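Processed glycerol phosphate lipoteichoic acid synthase 2 (Bacillus subtilis, PDB 2W8D) is the C-terminal domain of a magnesium-binding protein of the sulfatase family, in the alkaline phosphatase clan. Local coordinates at residues D208-A213 and S227-D232. Residues are numbered along the deposited sequence; the frame is centred on the assembly and turned at random.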
loop_
_atom_site.group_PDB
_atom_site.type_symbol
_atom_site.label_atom_id
_atom_site.label_comp_id
_atom_site.label_asym_id
_atom_site.label_seq_id
_atom_site.Cartn_x
_atom_site.Cartn_y
_atom_site.Cartn_z
ATOM N N ASP A 208 -21.879 -10.383 12.641
ATOM C CA ASP A 208 -20.573 -10.727 12.086
ATOM C C ASP A 208 -19.406 -10.236 12.935
ATOM O O ASP A 208 -18.287 -10.738 12.809
ATOM C CB ASP A 208 -20.446 -10.261 10.643
ATOM C CG ASP A 208 -20.833 -11.347 9.660
ATOM O OD1 ASP A 208 -21.106 -12.506 10.082
ATOM O OD2 ASP A 208 -20.863 -11.043 8.453
ATOM N N THR A 209 -19.676 -9.272 13.809
ATOM C CA THR A 209 -18.713 -8.908 14.835
ATOM C C THR A 209 -19.454 -8.430 16.091
ATOM O O THR A 209 -20.647 -8.100 16.035
ATOM C CB THR A 209 -17.602 -7.933 14.273
ATOM O OG1 THR A 209 -16.304 -8.531 14.444
ATOM C CG2 THR A 209 -17.667 -6.495 14.880
ATOM N N ASP A 210 -18.767 -8.454 17.228
ATOM C CA ASP A 210 -19.402 -8.144 18.519
ATOM C C ASP A 210 -19.002 -6.778 19.088
ATOM O O ASP A 210 -19.435 -6.391 20.183
ATOM C CB ASP A 210 -19.095 -9.241 19.545
ATOM C CG ASP A 210 -17.602 -9.548 19.654
ATOM O OD1 ASP A 210 -16.892 -9.537 18.611
ATOM O OD2 ASP A 210 -17.147 -9.815 20.790
ATOM N N PHE A 211 -18.180 -6.055 18.345
ATOM C CA PHE A 211 -17.608 -4.814 18.849
ATOM C C PHE A 211 -18.639 -3.696 19.007
ATOM O O PHE A 211 -19.511 -3.558 18.169
ATOM C CB PHE A 211 -16.497 -4.365 17.901
ATOM C CG PHE A 211 -15.422 -3.581 18.570
ATOM C CD1 PHE A 211 -14.492 -4.216 19.385
ATOM C CD2 PHE A 211 -15.340 -2.197 18.391
ATOM C CE1 PHE A 211 -13.497 -3.489 20.015
ATOM C CE2 PHE A 211 -14.342 -1.450 19.013
ATOM C CZ PHE A 211 -13.427 -2.089 19.839
ATOM N N PRO A 212 -18.526 -2.878 20.067
ATOM C CA PRO A 212 -19.391 -1.700 20.149
ATOM C C PRO A 212 -19.087 -0.647 19.069
ATOM O O PRO A 212 -17.973 -0.598 18.509
ATOM C CB PRO A 212 -19.057 -1.122 21.521
ATOM C CG PRO A 212 -17.668 -1.534 21.752
ATOM C CD PRO A 212 -17.585 -2.933 21.198
ATOM N N ALA A 213 -20.074 0.186 18.760
ATOM C CA ALA A 213 -19.827 1.302 17.852
ATOM C C ALA A 213 -19.375 2.428 18.762
ATOM O O ALA A 213 -19.778 2.471 19.914
ATOM C CB ALA A 213 -21.090 1.672 17.080
ATOM N N SER A 227 -16.201 -2.251 11.665
ATOM C CA SER A 227 -15.667 -2.963 10.503
ATOM C C SER A 227 -14.150 -3.065 10.555
ATOM O O SER A 227 -13.575 -4.022 10.039
ATOM C CB SER A 227 -16.171 -2.419 9.153
ATOM O OG SER A 227 -16.266 -1.021 9.210
ATOM N N ALA A 228 -13.500 -2.105 11.206
ATOM C CA ALA A 228 -12.054 -2.217 11.430
ATOM C C ALA A 228 -11.756 -3.439 12.344
ATOM O O ALA A 228 -10.809 -4.181 12.103
ATOM C CB ALA A 228 -11.484 -0.940 12.037
ATOM N N HIS A 229 -12.565 -3.626 13.374
ATOM C CA HIS A 229 -12.398 -4.734 14.315
ATOM C C HIS A 229 -12.596 -6.036 13.548
ATOM O O HIS A 229 -11.814 -6.943 13.707
ATOM C CB HIS A 229 -13.385 -4.598 15.499
ATOM C CG HIS A 229 -13.244 -5.651 16.567
ATOM N ND1 HIS A 229 -12.218 -5.655 17.489
ATOM C CD2 HIS A 229 -14.028 -6.712 16.885
ATOM C CE1 HIS A 229 -12.375 -6.674 18.321
ATOM N NE2 HIS A 229 -13.469 -7.324 17.977
ATOM N N TYR A 230 -13.600 -6.089 12.667
ATOM C CA TYR A 230 -13.818 -7.245 11.815
ATOM C C TYR A 230 -12.594 -7.555 10.895
ATOM O O TYR A 230 -12.159 -8.734 10.778
ATOM C CB TYR A 230 -15.134 -7.092 11.019
ATOM C CG TYR A 230 -15.423 -8.249 10.079
ATOM C CD1 TYR A 230 -16.125 -9.375 10.519
ATOM C CD2 TYR A 230 -14.950 -8.236 8.766
ATOM C CE1 TYR A 230 -16.371 -10.444 9.666
ATOM C CE2 TYR A 230 -15.181 -9.273 7.913
ATOM C CZ TYR A 230 -15.885 -10.388 8.376
ATOM O OH TYR A 230 -16.113 -11.416 7.533
ATOM N N LEU A 231 -12.067 -6.523 10.240
ATOM C CA LEU A 231 -10.836 -6.617 9.441
ATOM C C LEU A 231 -9.700 -7.242 10.279
ATOM O O LEU A 231 -9.007 -8.145 9.823
ATOM C CB LEU A 231 -10.414 -5.226 8.920
ATOM C CG LEU A 231 -9.180 -5.162 7.994
ATOM C CD1 LEU A 231 -9.161 -6.276 6.922
ATOM C CD2 LEU A 231 -9.031 -3.821 7.281
ATOM N N ASP A 232 -9.538 -6.754 11.497
ATOM C CA ASP A 232 -8.500 -7.247 12.382
ATOM C C ASP A 232 -8.631 -8.751 12.716
ATOM O O ASP A 232 -7.651 -9.467 12.713
ATOM C CB ASP A 232 -8.487 -6.433 13.657
ATOM C CG ASP A 232 -7.317 -6.764 14.547
ATOM O OD1 ASP A 232 -6.206 -6.294 14.188
ATOM O OD2 ASP A 232 -7.510 -7.459 15.598
HETATM O O HOH W 1 -14.450 -9.044 19.699
#
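In the sulfatase-like alpha/beta fold, the loop that follows strand 189-194 turns back over helix 219-244, the helix it leads into, and Phe-211 and His-229 meet there in an offset stack. Their ring centroids lie 4.2 Å apart, with the planes inclined by 28°. Phe-211 CD1 sits over the centre of the imidazole, 3.3 Å from His-229 ND1, while His-229 CB lies over a face of the phenyl ring as a CH-pi contact. The imidazole reaches the loop because CG of His-229 is anti to the backbone N (chi1 -177°), and both its nitrogens are engaged: ND1 bonds to the carbonyl O of Val-56, just ahead of helix 58-65, and NE2 to a water. Together these bonds probably help to set the rotation of the ring against Phe-211. One helical residue further on, the aromatic edge of Tyr-230 faces the loop, with CD1 3.4 Å from Asp-208 O, which lies in the ring plane. The Tyr-230 hydroxyl is hydrogen-bonded with Lys-172 N, and Asp-208 OD2 forms a salt bridge with Lys-170, just before helix 171-183. Thr-209 reaches the edges of both rings, with OG1 3.8 Å from both His-229 CD2 and Tyr-230 CA. Beyond it, the water donates to Asp-210 OD1 at 2.7 Å and lies in the imidazole plane, 2.6 Å from His-229 NE2.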